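Local coordinates for valine-pyruvate aminotransferase (Salmonella typhimurium, PDB 3G7Q), which probably transfers the amino group of L-valine to pyruvate with the help of pyridoxal 5'-phosphate, giving L-alanine and 3-methyl-2-oxobutanoate, at residues 54-57 with 58-62; 355-358 with 359-363; 402-405 with 406-410. All blocks are in the same frame, centred on the assembly; numbering follows the deposited sequence. Where two conformers were deposited one is given.

The three interactions are local, each within its own helix: 45-61, 353-362 and 396-416. Interactions 2 and 3 are neighbours, their centres about 10 Å apart. R363 at the end of 355-363 forms salt bridges with 402-410: its NH1 is 2.8 Å from E408 OE1 and 2.9 Å from E409 OE2. L356 CD2 packs 3.5 Å from I410 CD1. Interaction 1 stands apart, its centre about 47 Å from that of interaction 2 and 46 Å from that of interaction 3. It faces the second subunit, whereas no other chain of the assembly touches interactions 2 and 3. The Y357 side chain of interaction 2 lies about 3 Å from a bound 1,2-ethanediol, probably from the crystallisation liquor.

Interaction 1: 54-57 with 58-62; sequences LLTD and MVESG
L54 meets M58, a selenomethionine, on the buried side of helix 45-61. L54 CG lies 3.9 Å from M58 SE, and the two side chains cross at a slant. The M58 chain runs straight through chi2 and bends at chi3 (68°). M58 CG also rests 3.2 Å from L54 O. Helix 285-295 covers this side: E292 and M293 touch L54, M285 touches L55, and A288 touches M58. V59 O accepts a hydrogen bond from Q52 NE2 of the second subunit, and the V59 side chain packs on V59 of that subunit. This end of helix 45-61 is therefore part of the dimer interface of a class I aminotransferase. The turns are joined by regular i to i+4 backbone bonds, from M58 N to L54 O through to S61 N to D57 O. G62 then leaves the helix with positive phi (91°). T56, partly exposed, borders both V59 of the second subunit and E60. T56 CG2 is 3.6 Å from E60 OE2, and the side chains point the same way. T56 OG1 is hydrogen-bonded to Q52 O of its own chain, one turn earlier. E60 is exposed and forms the loose side. There a water donates to D57 OD1 at 3.0 Å and, over a short distance, to E60 OE1. It bridges two acidic groups that would otherwise probably repel each other. D57 OD2 forms a salt bridge with R296.

Interaction 2: 355-358 with 359-363; sequences LLYQ and RLKAR
L355 lies against one face of the R359 guanidinium. R359 runs across L355, with NH2 3.8 Å from L355 CD2. R359 reaches this place because its chain is fully extended from CG to NE, with chi2 -178° and chi3 -179°. Its far end is held by a salt bridge from NH1 to the terminal carboxylate of G417. L356 and L360 form the apolar pair of the next step, with L356 CG 4.1 Å from L360 CD1. L360 CG also sits 3.3 Å from L356 O. Y357 and K361 meet through K361 CD, which is 3.9 Å from both Y357 CE1 and Y357 OH. The approach to the ring is oblique. Q358 CD lies at the edge of the same ring, in its plane. Y357 OH is hydrogen-bonded to D23. Q358 runs beside K361 and points the same way. The Q358 chain bends at chi2 (-63°), which brings OE1 within 3.6 Å of K361 CE. A water donates to Q358 OE1 at 2.6 Å and makes a weak bond with K361 NZ. The backbone is joined by four i to i+4 bonds, from R359 N to L355 O through to A362 N to Q358 O. In this class I aminotransferase fold, helix 353-362 packs through L356 and R359 against the C-terminal helix 396-416. Y357 and K361 touch helix 17-25 and strand 365-366.

Interaction 3: 402-405 with 406-410; sequences GVKI and LAEEI
G402 O accepts the backbone bond of L406 N at 2.8 Å. Three more i to i+4 bonds follow: A407 N to V403 O, E408 N to K404 O and E409 N to I405 O. G402 itself is buried, and the L406 side chain touches F346. V403 comes next. It starts away from the next turn, and its side chain packs on I322 and Y325 of helix 299-325. A407 brings its methyl group 3.5 Å from V403 O and also touches Y325. All this belongs to helix 396-416, the C-terminal helix of this class I aminotransferase chain. One side of it rests on helix 299-325 and another on helix 353-362. K404 comes next and crosses E408. The lysine chain is extended from CG to NZ, and it passes the glutamate with its methylenes rather than its amine. K404 CE is 3.8 Å from E408 OE2. K404 NZ stays 5.0 Å from E408 OE2, so the attraction between the opposite charges is probably modest. E408 is also extended beyond CG, and its CG lies 3.3 Å from K404 O. The stronger partner of E408 is R363. I405 ends the segment, and its side chain touches L360 and R363. E409 CG lies 3.4 Å from I405 O. The E409 chain is bent at chi2 (-53°) where that of E408 is extended, yet both carboxylates converge on the single atom NH1 of R363. The E409 side chain also touches L356 and R359 of helix 353-362.

Interaction 1: 54-57 with 58-62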
loop_
_atom_site.group_PDB
_atom_site.type_symbol
_atom_site.label_atom_id
_atom_site.label_comp_id
_atom_site.label_asym_id
_atom_site.label_seq_id
_atom_site.Cartn_x
_atom_site.Cartn_y
_atom_site.Cartn_z
ATOM N N LEU A 54 19.168 -4.110 16.315
ATOM C CA LEU A 54 17.847 -3.645 16.683
ATOM C C LEU A 54 16.807 -4.760 16.492
ATOM O O LEU A 54 15.962 -5.001 17.360
ATOM C CB LEU A 54 17.464 -2.454 15.837
ATOM C CG LEU A 54 16.116 -1.816 16.132
ATOM C CD1 LEU A 54 16.062 -1.272 17.591
ATOM C CD2 LEU A 54 15.828 -0.730 15.107
ATOM N N LEU A 55 16.868 -5.420 15.349
ATOM C CA LEU A 55 15.918 -6.508 15.069
ATOM C C LEU A 55 16.084 -7.640 16.064
ATOM O O LEU A 55 15.101 -8.231 16.525
ATOM C CB LEU A 55 16.108 -6.991 13.635
ATOM C CG LEU A 55 15.583 -6.016 12.569
ATOM C CD1 LEU A 55 16.108 -6.406 11.189
ATOM C CD2 LEU A 55 14.016 -5.947 12.575
ATOM N N THR A 56 17.333 -7.952 16.410
ATOM C CA THR A 56 17.593 -8.992 17.394
ATOM C C THR A 56 16.931 -8.631 18.717
ATOM O O THR A 56 16.247 -9.474 19.329
ATOM C CB THR A 56 19.108 -9.248 17.557
ATOM O OG1 THR A 56 19.629 -9.762 16.315
ATOM C CG2 THR A 56 19.383 -10.231 18.702
ATOM N N ASP A 57 17.085 -7.388 19.159
ATOM C CA ASP A 57 16.465 -6.954 20.420
ATOM C C ASP A 57 14.944 -6.994 20.363
ATOM O O ASP A 57 14.287 -7.419 21.312
ATOM C CB ASP A 57 16.862 -5.520 20.768
ATOM C CG ASP A 57 18.345 -5.368 21.081
ATOM O OD1 ASP A 57 19.034 -6.366 21.365
ATOM O OD2 ASP A 57 18.813 -4.224 21.040
HETATM N N MSE A 58 14.397 -6.517 19.243
HETATM C CA MSE A 58 12.945 -6.469 19.057
HETATM C C MSE A 58 12.305 -7.843 18.978
HETATM O O MSE A 58 11.213 -8.028 19.505
HETATM C CB MSE A 58 12.585 -5.630 17.827
HETATM C CG MSE A 58 12.904 -4.160 17.999
HETATM SE SE MSE A 58 12.510 -3.146 16.403
HETATM C CE MSE A 58 10.484 -3.310 16.409
ATOM N N VAL A 59 12.963 -8.797 18.332
ATOM C CA VAL A 59 12.419 -10.143 18.279
ATOM C C VAL A 59 12.463 -10.760 19.677
ATOM O O VAL A 59 11.479 -11.354 20.131
ATOM C CB VAL A 59 13.150 -11.031 17.281
ATOM C CG1 VAL A 59 12.635 -12.458 17.390
ATOM C CG2 VAL A 59 12.951 -10.503 15.868
ATOM N N GLU A 60 13.584 -10.577 20.375
ATOM C CA GLU A 60 13.743 -11.136 21.732
ATOM C C GLU A 60 12.773 -10.524 22.749
ATOM O O GLU A 60 12.316 -11.216 23.649
ATOM C CB GLU A 60 15.203 -10.999 22.210
ATOM C CG GLU A 60 16.169 -11.900 21.416
ATOM C CD GLU A 60 17.675 -11.743 21.758
ATOM O OE1 GLU A 60 18.067 -10.797 22.488
ATOM O OE2 GLU A 60 18.463 -12.586 21.259
ATOM N N SER A 61 12.413 -9.254 22.583
ATOM C CA SER A 61 11.491 -8.607 23.530
ATOM C C SER A 61 10.017 -8.833 23.210
ATOM O O SER A 61 9.155 -8.417 23.995
ATOM C CB SER A 61 11.745 -7.108 23.561
ATOM O OG SER A 61 11.403 -6.504 22.328
ATOM N N GLY A 62 9.712 -9.484 22.082
ATOM C CA GLY A 62 8.311 -9.704 21.678
ATOM C C GLY A 62 7.781 -8.584 20.785
ATOM O O GLY A 62 6.670 -8.683 20.250
HETATM O O HOH W 1 18.105 -8.435 23.284
#

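Interaction 2: 355-358 with 359-363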
loop_
_atom_site.group_PDB
_atom_site.type_symbol
_atom_site.label_atom_id
_atom_site.label_comp_id
_atom_site.label_asym_id
_atom_site.label_seq_id
_atom_site.Cartn_x
_atom_site.Cartn_y
_atom_site.Cartn_z
ATOM N N LEU A 355 18.705 8.246 -27.416
ATOM C CA LEU A 355 19.594 7.455 -28.277
ATOM C C LEU A 355 20.831 6.990 -27.503
ATOM O O LEU A 355 21.226 5.831 -27.591
ATOM C CB LEU A 355 19.985 8.214 -29.540
ATOM C CG LEU A 355 20.892 7.447 -30.512
ATOM C CD1 LEU A 355 20.331 6.041 -30.912
ATOM C CD2 LEU A 355 21.126 8.302 -31.759
ATOM N N LEU A 356 21.433 7.898 -26.761
ATOM C CA LEU A 356 22.571 7.538 -25.905
ATOM C C LEU A 356 22.205 6.366 -24.984
ATOM O O LEU A 356 22.967 5.413 -24.849
ATOM C CB LEU A 356 23.012 8.721 -25.077
ATOM C CG LEU A 356 24.371 8.537 -24.374
ATOM C CD1 LEU A 356 25.548 8.320 -25.367
ATOM C CD2 LEU A 356 24.641 9.736 -23.433
ATOM N N TYR A 357 21.015 6.413 -24.391
ATOM C CA TYR A 357 20.536 5.326 -23.538
ATOM C C TYR A 357 20.578 3.965 -24.243
ATOM O O TYR A 357 20.963 2.965 -23.645
ATOM C CB TYR A 357 19.088 5.611 -23.093
ATOM C CG TYR A 357 18.406 4.421 -22.429
ATOM C CD1 TYR A 357 17.706 3.473 -23.168
ATOM C CD2 TYR A 357 18.438 4.272 -21.055
ATOM C CE1 TYR A 357 17.085 2.394 -22.540
ATOM C CE2 TYR A 357 17.836 3.182 -20.430
ATOM C CZ TYR A 357 17.153 2.268 -21.174
ATOM O OH TYR A 357 16.554 1.213 -20.525
ATOM N N GLN A 358 20.138 3.915 -25.494
ATOM C CA GLN A 358 20.150 2.654 -26.257
ATOM C C GLN A 358 21.584 2.163 -26.457
ATOM O O GLN A 358 21.870 0.967 -26.373
ATOM C CB GLN A 358 19.452 2.813 -27.610
ATOM C CG GLN A 358 17.949 3.112 -27.490
ATOM C CD GLN A 358 17.180 1.984 -26.826
ATOM O OE1 GLN A 358 17.514 0.807 -27.008
ATOM N NE2 GLN A 358 16.141 2.329 -26.065
ATOM N N ARG A 359 22.479 3.092 -26.751
ATOM C CA ARG A 359 23.890 2.745 -26.976
ATOM C C ARG A 359 24.574 2.228 -25.718
ATOM O O ARG A 359 25.397 1.301 -25.785
ATOM C CB ARG A 359 24.635 3.942 -27.549
ATOM C CG ARG A 359 24.171 4.217 -28.958
ATOM C CD ARG A 359 24.898 5.351 -29.564
ATOM N NE ARG A 359 24.423 5.623 -30.924
ATOM C CZ ARG A 359 24.926 6.584 -31.678
ATOM N NH1 ARG A 359 25.917 7.326 -31.214
ATOM N NH2 ARG A 359 24.447 6.783 -32.898
ATOM N N LEU A 360 24.263 2.859 -24.594
ATOM C CA LEU A 360 24.768 2.429 -23.279
ATOM C C LEU A 360 24.189 1.051 -22.919
ATOM O O LEU A 360 24.903 0.150 -22.503
ATOM C CB LEU A 360 24.378 3.440 -22.241
ATOM C CG LEU A 360 25.044 4.819 -22.316
ATOM C CD1 LEU A 360 24.432 5.818 -21.309
ATOM C CD2 LEU A 360 26.520 4.669 -22.054
ATOM N N LYS A 361 22.887 0.901 -23.091
ATOM C CA LYS A 361 22.215 -0.359 -22.799
ATOM C C LYS A 361 22.836 -1.511 -23.574
ATOM O O LYS A 361 23.051 -2.590 -23.021
ATOM C CB LYS A 361 20.727 -0.249 -23.134
ATOM C CG LYS A 361 19.945 -1.542 -22.856
ATOM C CD LYS A 361 18.451 -1.288 -22.833
ATOM C CE LYS A 361 17.839 -1.400 -24.178
ATOM N NZ LYS A 361 17.713 -2.854 -24.554
ATOM N N ALA A 362 23.135 -1.287 -24.851
ATOM C CA ALA A 362 23.755 -2.326 -25.692
ATOM C C ALA A 362 25.117 -2.749 -25.140
ATOM O O ALA A 362 25.587 -3.842 -25.444
ATOM C CB ALA A 362 23.912 -1.835 -27.133
ATOM N N ARG A 363 25.758 -1.865 -24.379
ATOM C CA ARG A 363 27.031 -2.153 -23.735
ATOM C C ARG A 363 26.927 -2.487 -22.253
ATOM O O ARG A 363 27.935 -2.494 -21.557
ATOM C CB ARG A 363 27.976 -0.988 -23.950
ATOM C CG ARG A 363 28.242 -0.752 -25.414
ATOM C CD ARG A 363 29.357 0.199 -25.653
ATOM N NE ARG A 363 30.637 -0.312 -25.169
ATOM C CZ ARG A 363 31.720 0.434 -24.999
ATOM N NH1 ARG A 363 31.687 1.736 -25.254
ATOM N NH2 ARG A 363 32.829 -0.111 -24.536
HETATM O O HOH W 2 16.397 -1.546 -26.930
#

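Interaction 3: 402-405 with 406-410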
loop_
_atom_site.group_PDB
_atom_site.type_symbol
_atom_site.label_atom_id
_atom_site.label_comp_id
_atom_site.label_asym_id
_atom_site.label_seq_id
_atom_site.Cartn_x
_atom_site.Cartn_y
_atom_site.Cartn_z
ATOM N N GLY A 402 31.087 1.877 -15.658
ATOM C CA GLY A 402 29.955 2.562 -16.330
ATOM C C GLY A 402 30.357 3.903 -16.927
ATOM O O GLY A 402 29.984 4.249 -18.065
ATOM N N VAL A 403 31.112 4.676 -16.158
ATOM C CA VAL A 403 31.584 6.006 -16.574
ATOM C C VAL A 403 32.528 5.896 -17.758
ATOM O O VAL A 403 32.454 6.699 -18.698
ATOM C CB VAL A 403 32.215 6.788 -15.373
ATOM C CG1 VAL A 403 33.018 8.006 -15.845
ATOM C CG2 VAL A 403 31.101 7.194 -14.370
ATOM N N LYS A 404 33.413 4.908 -17.741
ATOM C CA LYS A 404 34.327 4.703 -18.850
ATOM C C LYS A 404 33.544 4.477 -20.150
ATOM O O LYS A 404 33.867 5.067 -21.200
ATOM C CB LYS A 404 35.248 3.519 -18.560
ATOM C CG LYS A 404 36.243 3.201 -19.690
ATOM C CD LYS A 404 37.180 2.080 -19.292
ATOM C CE LYS A 404 38.153 1.753 -20.415
ATOM N NZ LYS A 404 39.108 0.715 -19.958
ATOM N N ILE A 405 32.519 3.628 -20.079
ATOM C CA ILE A 405 31.676 3.324 -21.247
ATOM C C ILE A 405 30.904 4.594 -21.651
ATOM O O ILE A 405 30.845 4.947 -22.839
ATOM C CB ILE A 405 30.740 2.141 -20.949
ATOM C CG1 ILE A 405 31.564 0.829 -20.915
ATOM C CG2 ILE A 405 29.599 2.042 -21.967
ATOM C CD1 ILE A 405 30.788 -0.367 -20.396
ATOM N N LEU A 406 30.341 5.276 -20.669
ATOM C CA LEU A 406 29.653 6.544 -20.930
ATOM C C LEU A 406 30.548 7.514 -21.693
ATOM O O LEU A 406 30.145 8.074 -22.707
ATOM C CB LEU A 406 29.170 7.197 -19.622
ATOM C CG LEU A 406 28.542 8.610 -19.715
ATOM C CD1 LEU A 406 27.270 8.636 -20.555
ATOM C CD2 LEU A 406 28.277 9.228 -18.300
ATOM N N ALA A 407 31.763 7.739 -21.203
ATOM C CA ALA A 407 32.684 8.653 -21.861
ATOM C C ALA A 407 32.996 8.202 -23.273
ATOM O O ALA A 407 33.136 9.027 -24.175
ATOM C CB ALA A 407 33.968 8.825 -21.017
ATOM N N GLU A 408 33.146 6.897 -23.486
ATOM C CA GLU A 408 33.380 6.404 -24.847
ATOM C C GLU A 408 32.212 6.714 -25.792
ATOM O O GLU A 408 32.429 7.084 -26.933
ATOM C CB GLU A 408 33.646 4.901 -24.841
ATOM C CG GLU A 408 35.007 4.531 -24.266
ATOM C CD GLU A 408 35.186 3.042 -24.068
ATOM O OE1 GLU A 408 34.299 2.282 -24.455
ATOM O OE2 GLU A 408 36.224 2.630 -23.530
ATOM N N GLU A 409 30.988 6.582 -25.290
ATOM C CA GLU A 409 29.776 6.836 -26.091
ATOM C C GLU A 409 29.555 8.329 -26.332
ATOM O O GLU A 409 29.099 8.704 -27.404
ATOM C CB GLU A 409 28.561 6.154 -25.451
ATOM C CG GLU A 409 28.668 4.630 -25.492
ATOM C CD GLU A 409 28.941 4.086 -26.874
ATOM O OE1 GLU A 409 28.293 4.529 -27.866
ATOM O OE2 GLU A 409 29.830 3.212 -26.990
ATOM N N ILE A 410 29.857 9.162 -25.341
ATOM C CA ILE A 410 29.800 10.608 -25.514
ATOM C C ILE A 410 30.826 11.011 -26.590
ATOM O O ILE A 410 30.501 11.749 -27.512
ATOM C CB ILE A 410 30.050 11.370 -24.201
ATOM C CG1 ILE A 410 28.917 11.157 -23.175
ATOM C CG2 ILE A 410 30.246 12.875 -24.448
ATOM C CD1 ILE A 410 27.552 11.623 -23.602
#